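Local coordinates for WA352 (Oryza sativa subsp. indica, PDB 5ZT3), which is a mitochondrial protein associated with cytoplasmic male sterility in rice, of undefined biochemical activity, represented by a largely helical C-terminal part, at residues A[27-32]-A[57-62]; A[64-69]-A[77-82]. One frame throughout, in Å; residues are numbered along the deposited sequence.

Contact 1: A[27-32]-A[57-62]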
ATOM      1  N   ASP A  27       6.504  -3.957  -0.338  1.00 15.96           N
ATOM      2  CA  ASP A  27       6.660  -3.014   0.760  1.00 17.13           C
ATOM      3  C   ASP A  27       6.730  -3.758   2.082  1.00 15.07           C
ATOM      4  O   ASP A  27       6.335  -4.919   2.198  1.00 15.33           O
ATOM      5  CB  ASP A  27       5.488  -2.022   0.850  1.00 18.20           C
ATOM      6  CG  ASP A  27       5.715  -0.770   0.037  1.00 32.02           C
ATOM      7  OD1 ASP A  27       6.784  -0.648  -0.595  1.00 40.98           O
ATOM      8  OD2 ASP A  27       4.832   0.108   0.044  1.00 34.43           O
ATOM      9  N   SER A  28       7.240  -3.056   3.089  1.00 14.51           N
ATOM     10  CA  SER A  28       7.176  -3.491   4.474  1.00 15.08           C
ATOM     11  C   SER A  28       6.796  -2.279   5.309  1.00 14.07           C
ATOM     12  O   SER A  28       6.811  -1.144   4.824  1.00 13.42           O
ATOM     13  CB  SER A  28       8.537  -4.017   4.933  1.00 15.22           C
ATOM     14  OG  SER A  28       9.507  -2.982   4.840  1.00 16.15           O
ATOM     15  N   VAL A  29       6.458  -2.510   6.579  1.00 13.04           N
ATOM     16  CA  VAL A  29       6.276  -1.383   7.493  1.00 12.77           C
ATOM     17  C   VAL A  29       7.497  -0.473   7.458  1.00 13.36           C
ATOM     18  O   VAL A  29       7.378   0.760   7.372  1.00 14.21           O
ATOM     19  CB  VAL A  29       5.983  -1.888   8.918  1.00 13.70           C
ATOM     20  CG1 VAL A  29       5.953  -0.714   9.904  1.00 16.39           C
ATOM     21  CG2 VAL A  29       4.666  -2.654   8.957  1.00 15.05           C
ATOM     22  N   GLN A  30       8.695  -1.064   7.504  1.00 13.72           N
ATOM     23  CA  GLN A  30       9.910  -0.259   7.552  1.00 15.73           C
ATOM     24  C   GLN A  30      10.099   0.553   6.277  1.00 14.58           C
ATOM     25  O   GLN A  30      10.505   1.724   6.337  1.00 14.50           O
ATOM     26  CB  GLN A  30      11.122  -1.146   7.817  1.00 20.74           C
ATOM     27  CG  GLN A  30      11.285  -1.533   9.274  1.00 29.21           C
ATOM     28  CD  GLN A  30      12.461  -2.463   9.495  1.00 34.66           C
ATOM     29  OE1 GLN A  30      12.905  -3.151   8.573  1.00 38.94           O
ATOM     30  NE2 GLN A  30      12.979  -2.479  10.715  1.00 39.71           N
ATOM     31  N   SER A  31       9.806  -0.028   5.111  1.00 14.95           N
ATOM     32  CA  SER A  31      10.008   0.727   3.881  1.00 14.54           C
ATOM     33  C   SER A  31       9.008   1.871   3.767  1.00 14.72           C
ATOM     34  O   SER A  31       9.357   2.958   3.290  1.00 15.51           O
ATOM     35  CB  SER A  31       9.999  -0.188   2.651  1.00 17.88           C
ATOM     36  OG  SER A  31       8.691  -0.619   2.321  1.00 17.57           O
ATOM     37  N   ILE A  32       7.774   1.663   4.235  1.00 12.37           N
ATOM     38  CA  ILE A  32       6.800   2.752   4.251  1.00 12.39           C
ATOM     39  C   ILE A  32       7.228   3.829   5.235  1.00 13.13           C
ATOM     40  O   ILE A  32       7.120   5.028   4.949  1.00 13.71           O
ATOM     41  CB  ILE A  32       5.394   2.211   4.561  1.00 12.68           C
ATOM     42  CG1 ILE A  32       4.930   1.293   3.435  1.00 11.80           C
ATOM     43  CG2 ILE A  32       4.404   3.350   4.803  1.00 13.56           C
ATOM     44  CD1 ILE A  32       3.719   0.446   3.802  1.00 14.76           C
ATOM     45  N   ASP A  57      -0.361   1.394   9.999  1.00 14.64           N
ATOM     46  CA  ASP A  57      -1.744   1.499   9.543  1.00 13.88           C
ATOM     47  C   ASP A  57      -1.828   1.404   8.028  1.00 13.30           C
ATOM     48  O   ASP A  57      -2.706   0.716   7.485  1.00 15.58           O
ATOM     49  CB  ASP A  57      -2.359   2.818  10.013  1.00 19.23           C
ATOM     50  CG  ASP A  57      -2.677   2.834  11.500  1.00 32.00           C
ATOM     51  OD1 ASP A  57      -2.566   1.779  12.159  1.00 35.60           O
ATOM     52  OD2 ASP A  57      -3.055   3.915  12.007  1.00 36.72           O
ATOM     53  N   LEU A  58      -0.917   2.080   7.328  1.00 13.25           N
ATOM     54  CA  LEU A  58      -0.912   2.023   5.872  1.00 12.55           C
ATOM     55  C   LEU A  58      -0.634   0.605   5.390  1.00 13.60           C
ATOM     56  O   LEU A  58      -1.311   0.098   4.488  1.00 13.64           O
ATOM     57  CB  LEU A  58       0.122   2.997   5.304  1.00 13.95           C
ATOM     58  CG  LEU A  58      -0.186   4.489   5.402  1.00 13.58           C
ATOM     59  CD1 LEU A  58       1.062   5.274   5.020  1.00 16.77           C
ATOM     60  CD2 LEU A  58      -1.366   4.877   4.527  1.00 19.00           C
ATOM     61  N   PHE A  59       0.358  -0.057   5.992  1.00 12.52           N
ATOM     62  CA  PHE A  59       0.764  -1.374   5.507  1.00 12.77           C
ATOM     63  C   PHE A  59      -0.366  -2.383   5.649  1.00 12.69           C
ATOM     64  O   PHE A  59      -0.641  -3.159   4.726  1.00 13.13           O
ATOM     65  CB  PHE A  59       1.996  -1.861   6.261  1.00 14.02           C
ATOM     66  CG  PHE A  59       2.562  -3.157   5.733  1.00 12.93           C
ATOM     67  CD1 PHE A  59       3.119  -3.218   4.470  1.00 15.18           C
ATOM     68  CD2 PHE A  59       2.556  -4.299   6.510  1.00 14.96           C
ATOM     69  CE1 PHE A  59       3.645  -4.410   3.976  1.00 15.26           C
ATOM     70  CE2 PHE A  59       3.086  -5.491   6.027  1.00 15.31           C
ATOM     71  CZ  PHE A  59       3.640  -5.535   4.767  1.00 15.81           C
ATOM     72  N   GLU A  60      -1.036  -2.391   6.803  1.00 14.17           N
ATOM     73  CA  GLU A  60      -2.111  -3.352   7.013  1.00 16.68           C
ATOM     74  C   GLU A  60      -3.200  -3.185   5.961  1.00 15.06           C
ATOM     75  O   GLU A  60      -3.720  -4.174   5.428  1.00 16.32           O
ATOM     76  CB  GLU A  60      -2.685  -3.195   8.422  1.00 19.29           C
ATOM     77  CG  GLU A  60      -3.847  -4.135   8.712  1.00 29.69           C
ATOM     78  CD  GLU A  60      -4.018  -4.408  10.193  1.00 43.73           C
ATOM     79  OE1 GLU A  60      -3.681  -3.517  11.003  1.00 44.21           O
ATOM     80  OE2 GLU A  60      -4.490  -5.512  10.546  1.00 48.25           O
ATOM     81  N   LEU A  61      -3.546  -1.941   5.633  1.00 13.97           N
ATOM     82  CA  LEU A  61      -4.560  -1.699   4.610  1.00 16.21           C
ATOM     83  C   LEU A  61      -4.064  -2.086   3.223  1.00 16.42           C
ATOM     84  O   LEU A  61      -4.802  -2.691   2.431  1.00 14.66           O
ATOM     85  CB  LEU A  61      -4.967  -0.228   4.618  1.00 23.47           C
ATOM     86  CG  LEU A  61      -6.261   0.130   5.335  1.00 32.20           C
ATOM     87  CD1 LEU A  61      -6.482   1.594   5.207  1.00 40.67           C
ATOM     88  CD2 LEU A  61      -7.423  -0.623   4.745  1.00 29.72           C
ATOM     89  N   LYS A  62      -2.825  -1.717   2.891  1.00 13.69           N
ATOM     90  CA  LYS A  62      -2.278  -2.094   1.594  1.00 12.97           C
ATOM     91  C   LYS A  62      -2.305  -3.602   1.411  1.00 13.19           C
ATOM     92  O   LYS A  62      -2.642  -4.092   0.329  1.00 12.98           O
ATOM     93  CB  LYS A  62      -0.842  -1.618   1.468  1.00 15.01           C
ATOM     94  CG  LYS A  62      -0.672  -0.146   1.271  1.00 17.93           C
ATOM     95  CD  LYS A  62       0.784   0.108   0.917  1.00 25.13           C
ATOM     96  CE  LYS A  62       1.108   1.560   1.007  1.00 31.64           C
ATOM     97  NZ  LYS A  62       2.468   1.801   0.469  1.00 24.16           N
TER
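F59 holds its ring carbon CG opposite the backbone nitrogen (chi1 -174°), which swings the phenyl from helix 45-72 toward the chain at S28 and V29, while K62 runs extended beyond CG to carry its ammonium to D27. One ring face of F59 lies under the start of helix 29-37: V29 N stands 4.0 Å above the ring plane over its centre, and S28 C sits nearer the rim. V29 CG2 touches F59 CD2 at 3.6 Å, the two side chains crossing at about a right angle. At the ring edge I32 CD1 approaches F59 CD1 to 3.8 Å, and I32 CG2 meets L58 CD1 at 3.9 Å. Without the ring, as with an alanine here, V29 CG2 and I32 CD1 would probably lose their aromatic partner and a gap would be likely to open beside S28. S28 and S31 form a capping box: S31 N gives to S28 OG, and S28 N to S31 OG at 2.9 Å and nearly straight (173°). The salt bridge joins K62 NZ to D27 OD2 at 2.9 Å, the nitrogen arriving nearly along the C-O axis. E95 also pairs with K62, and R35 and R84 with D27 OD1. All touching residues are buried, so this network of alternating charges probably offsets the cost of burying D27 and K62 beside an apolar interface.

Contact 2: A[64-69]-A[77-82]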
ATOM      1  N   GLU A  64      -4.361  -5.771   2.705  1.00 13.02           N
ATOM      2  CA  GLU A  64      -5.716  -6.227   2.426  1.00 14.74           C
ATOM      3  C   GLU A  64      -6.092  -5.971   0.973  1.00 13.26           C
ATOM      4  O   GLU A  64      -6.702  -6.827   0.319  1.00 13.63           O
ATOM      5  CB  GLU A  64      -6.710  -5.566   3.377  1.00 17.65           C
ATOM      6  CG  GLU A  64      -6.579  -6.055   4.818  1.00 23.80           C
ATOM      7  CD  GLU A  64      -6.511  -7.574   4.910  1.00 47.75           C
ATOM      8  OE1 GLU A  64      -7.378  -8.239   4.300  1.00 57.44           O
ATOM      9  OE2 GLU A  64      -5.581  -8.090   5.570  1.00 52.74           O
ATOM     10  N   ILE A  65      -5.728  -4.808   0.443  1.00 11.75           N
ATOM     11  CA  ILE A  65      -6.024  -4.493  -0.953  1.00 11.97           C
ATOM     12  C   ILE A  65      -5.251  -5.416  -1.887  1.00 12.98           C
ATOM     13  O   ILE A  65      -5.800  -5.941  -2.865  1.00 12.38           O
ATOM     14  CB  ILE A  65      -5.720  -3.013  -1.247  1.00 11.73           C
ATOM     15  CG1 ILE A  65      -6.685  -2.099  -0.504  1.00 12.75           C
ATOM     16  CG2 ILE A  65      -5.761  -2.729  -2.742  1.00 13.43           C
ATOM     17  CD1 ILE A  65      -6.220  -0.648  -0.454  1.00 15.20           C
ATOM     18  N   ILE A  66      -3.961  -5.610  -1.605  1.00 11.77           N
ATOM     19  CA  ILE A  66      -3.104  -6.428  -2.454  1.00 12.13           C
ATOM     20  C   ILE A  66      -3.606  -7.864  -2.504  1.00 13.21           C
ATOM     21  O   ILE A  66      -3.667  -8.475  -3.577  1.00 13.20           O
ATOM     22  CB  ILE A  66      -1.647  -6.330  -1.967  1.00 13.50           C
ATOM     23  CG1 ILE A  66      -1.085  -4.943  -2.281  1.00 14.91           C
ATOM     24  CG2 ILE A  66      -0.785  -7.425  -2.573  1.00 15.39           C
ATOM     25  CD1 ILE A  66       0.192  -4.619  -1.495  1.00 17.02           C
ATOM     26  N   ARG A  67      -3.973  -8.426  -1.348  1.00 12.82           N
ATOM     27  CA  ARG A  67      -4.463  -9.797  -1.330  1.00 14.41           C
ATOM     28  C   ARG A  67      -5.778  -9.913  -2.085  1.00 13.38           C
ATOM     29  O   ARG A  67      -6.010 -10.898  -2.795  1.00 15.93           O
ATOM     30  CB  ARG A  67      -4.573 -10.300   0.109  1.00 17.70           C
ATOM     31  CG  ARG A  67      -3.210 -10.679   0.690  1.00 23.61           C
ATOM     32  CD  ARG A  67      -3.290 -11.201   2.121  1.00 35.17           C
ATOM     33  NE  ARG A  67      -3.699 -12.601   2.200  1.00 47.09           N
ATOM     34  CZ  ARG A  67      -3.020 -13.631   1.692  1.00 53.45           C
ATOM     35  NH1 ARG A  67      -3.497 -14.865   1.817  1.00 53.40           N
ATOM     36  NH2 ARG A  67      -1.863 -13.448   1.065  1.00 56.55           N
ATOM     37  N   LYS A  68      -6.660  -8.923  -1.946  1.00 13.69           N
ATOM     38  CA  LYS A  68      -7.907  -8.930  -2.711  1.00 13.68           C
ATOM     39  C   LYS A  68      -7.628  -8.886  -4.209  1.00 12.91           C
ATOM     40  O   LYS A  68      -8.184  -9.676  -4.988  1.00 12.87           O
ATOM     41  CB  LYS A  68      -8.756  -7.732  -2.289  1.00 16.59           C
ATOM     42  CG  LYS A  68     -10.088  -7.605  -3.002  1.00 20.77           C
ATOM     43  CD  LYS A  68     -11.040  -8.708  -2.575  1.00 27.45           C
ATOM     44  CE  LYS A  68     -12.481  -8.328  -2.865  1.00 34.45           C
ATOM     45  NZ  LYS A  68     -13.444  -9.374  -2.412  1.00 33.27           N
ATOM     46  N   MET A  69      -6.766  -7.960  -4.637  1.00 12.76           N
ATOM     47  CA  MET A  69      -6.469  -7.830  -6.060  1.00 11.27           C
ATOM     48  C   MET A  69      -5.741  -9.048  -6.608  1.00 12.07           C
ATOM     49  O   MET A  69      -5.887  -9.364  -7.796  1.00 12.50           O
ATOM     50  CB  MET A  69      -5.621  -6.579  -6.317  1.00 11.69           C
ATOM     51  CG  MET A  69      -6.384  -5.260  -6.194  1.00 11.27           C
ATOM     52  SD  MET A  69      -7.753  -5.120  -7.365  1.00 12.53           S
ATOM     53  CE  MET A  69      -6.898  -5.277  -8.940  1.00 13.50           C
ATOM     54  N   ASP A  77       1.060  -9.019 -10.980  1.00 12.49           N
ATOM     55  CA  ASP A  77       1.998  -9.470  -9.951  1.00 13.66           C
ATOM     56  C   ASP A  77       1.749  -8.675  -8.666  1.00 11.66           C
ATOM     57  O   ASP A  77       2.535  -7.826  -8.245  1.00 13.51           O
ATOM     58  CB  ASP A  77       3.437  -9.370 -10.433  1.00 15.43           C
ATOM     59  CG  ASP A  77       4.403 -10.120  -9.530  1.00 20.37           C
ATOM     60  OD1 ASP A  77       3.974 -10.595  -8.449  1.00 18.08           O
ATOM     61  OD2 ASP A  77       5.593 -10.221  -9.889  1.00 21.55           O
ATOM     62  N   TRP A  78       0.616  -8.994  -8.041  1.00 12.26           N
ATOM     63  CA  TRP A  78       0.163  -8.280  -6.852  1.00 11.79           C
ATOM     64  C   TRP A  78       1.035  -8.595  -5.638  1.00 11.32           C
ATOM     65  O   TRP A  78       1.491  -7.681  -4.931  1.00 12.03           O
ATOM     66  CB  TRP A  78      -1.330  -8.558  -6.627  1.00 11.79           C
ATOM     67  CG  TRP A  78      -2.097  -7.708  -7.565  1.00 11.13           C
ATOM     68  CD1 TRP A  78      -2.659  -8.065  -8.762  1.00 12.13           C
ATOM     69  CD2 TRP A  78      -2.288  -6.307  -7.429  1.00 10.80           C
ATOM     70  NE1 TRP A  78      -3.208  -6.956  -9.367  1.00 11.01           N
ATOM     71  CE2 TRP A  78      -2.993  -5.866  -8.565  1.00 10.91           C
ATOM     72  CE3 TRP A  78      -1.953  -5.380  -6.437  1.00 11.19           C
ATOM     73  CZ2 TRP A  78      -3.346  -4.530  -8.742  1.00 11.28           C
ATOM     74  CZ3 TRP A  78      -2.298  -4.059  -6.618  1.00 11.80           C
ATOM     75  CH2 TRP A  78      -2.987  -3.642  -7.759  1.00 12.25           C
ATOM     76  N   MET A  79       1.326  -9.874  -5.397  1.00 13.11           N
ATOM     77  CA  MET A  79       2.149 -10.216  -4.243  1.00 13.47           C
ATOM     78  C   MET A  79       3.592  -9.748  -4.396  1.00 14.62           C
ATOM     79  O   MET A  79       4.272  -9.551  -3.384  1.00 15.19           O
ATOM     80  CB  MET A  79       2.078 -11.716  -3.944  1.00 14.52           C
ATOM     81  CG  MET A  79       0.687 -12.190  -3.533  1.00 17.91           C
ATOM     82  SD  MET A  79       0.004 -11.262  -2.135  1.00 28.44           S
ATOM     83  CE  MET A  79       1.064 -11.785  -0.805  1.00 34.50           C
ATOM     84  N   GLY A  80       4.074  -9.550  -5.620  1.00 14.12           N
ATOM     85  CA  GLY A  80       5.436  -9.089  -5.798  1.00 15.35           C
ATOM     86  C   GLY A  80       5.581  -7.581  -5.890  1.00 13.59           C
ATOM     87  O   GLY A  80       6.537  -7.019  -5.348  1.00 15.37           O
ATOM     88  N   TRP A  81       4.634  -6.914  -6.551  1.00 12.95           N
ATOM     89  CA  TRP A  81       4.778  -5.505  -6.893  1.00 12.72           C
ATOM     90  C   TRP A  81       3.527  -4.685  -6.599  1.00 12.69           C
ATOM     91  O   TRP A  81       3.480  -3.501  -6.970  1.00 13.44           O
ATOM     92  CB  TRP A  81       5.148  -5.368  -8.378  1.00 13.63           C
ATOM     93  CG  TRP A  81       6.479  -5.946  -8.725  1.00 16.03           C
ATOM     94  CD1 TRP A  81       6.723  -7.151  -9.311  1.00 19.63           C
ATOM     95  CD2 TRP A  81       7.752  -5.338  -8.506  1.00 21.31           C
ATOM     96  NE1 TRP A  81       8.078  -7.330  -9.473  1.00 24.68           N
ATOM     97  CE2 TRP A  81       8.728  -6.228  -8.985  1.00 22.33           C
ATOM     98  CE3 TRP A  81       8.160  -4.120  -7.954  1.00 24.56           C
ATOM     99  CZ2 TRP A  81      10.093  -5.944  -8.930  1.00 26.33           C
ATOM    100  CZ3 TRP A  81       9.516  -3.839  -7.898  1.00 27.33           C
ATOM    101  CH2 TRP A  81      10.463  -4.748  -8.383  1.00 26.79           C
ATOM    102  N   GLY A  82       2.537  -5.259  -5.915  1.00 11.77           N
ATOM    103  CA  GLY A  82       1.274  -4.571  -5.727  1.00 11.58           C
ATOM    104  C   GLY A  82       1.379  -3.261  -4.973  1.00 11.96           C
ATOM    105  O   GLY A  82       0.594  -2.341  -5.223  1.00 13.00           O
TER
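The short helix 78-81 folds back against helix 45-72 soon after that long helix ends, and its first residue, W78, supplies the indole that rests on M69. D77 occupies the N-cap position, where its OD1 accepts a weak bond from G80 N at 3.0 Å. W78 turns one face to the long helix. Over that face M69 CB stands 3.6 Å from the centroid of the five-membered ring and 17° off the normal, which defines a CH-pi contact. Bends at chi2 (-61°) and chi3 (-59°) curl the rest of M69 along the indole and bring its CE to 3.6 Å from W78 CZ2. The sulfur makes a longer Met-aromatic contact, SD lying 5.1 Å from the six-membered ring centroid in an oblique position. I66 works beside this pair with both branches: CG2 packs against the W78 backbone and lies 3.9 Å from M79 SD, whereas CD1 comes to 3.9 Å from G82 C. A CB on G82 would crowd I66 CG1, so its absence suits the close approach of I66 and G82; the same CB would also meet W78 O within its own turn. At the solvent-exposed side of the contact, M79 CE meets the edge of the R67 guanidinium, 3.9 Å from NH2. H73 accepts the hydrogen bond from W78 NE1, satisfying the polar edge of the indole, while L121 of helix 116-124 touches both W78 and M69. The arrangement is that of a short helix packed back on the end of a long one in an all-helical fold, with a tryptophan at the start of the short helix set face-on against a methionine of the long one.

From the N terminus, 27-32 takes in the cap and first turn of helix 29-37; the chain then enters helix 45-72, and contact 1 closes this first loop, of 24 intervening residues, when 57-62 is reached. Further along the same helix, 64-69 opens contact 2, which closes over only seven intervening residues at 77-82. The two loops therefore follow in series, neither nesting nor crossing. Their centres lie about 12 Å apart, and beyond chain continuity their segments do not touch. Helix 45-72 is the shared element: contact 1 ties the first helix of this chain, 29-37, to it, and contact 2 the short helix 78-81, all within the DUF8018 region.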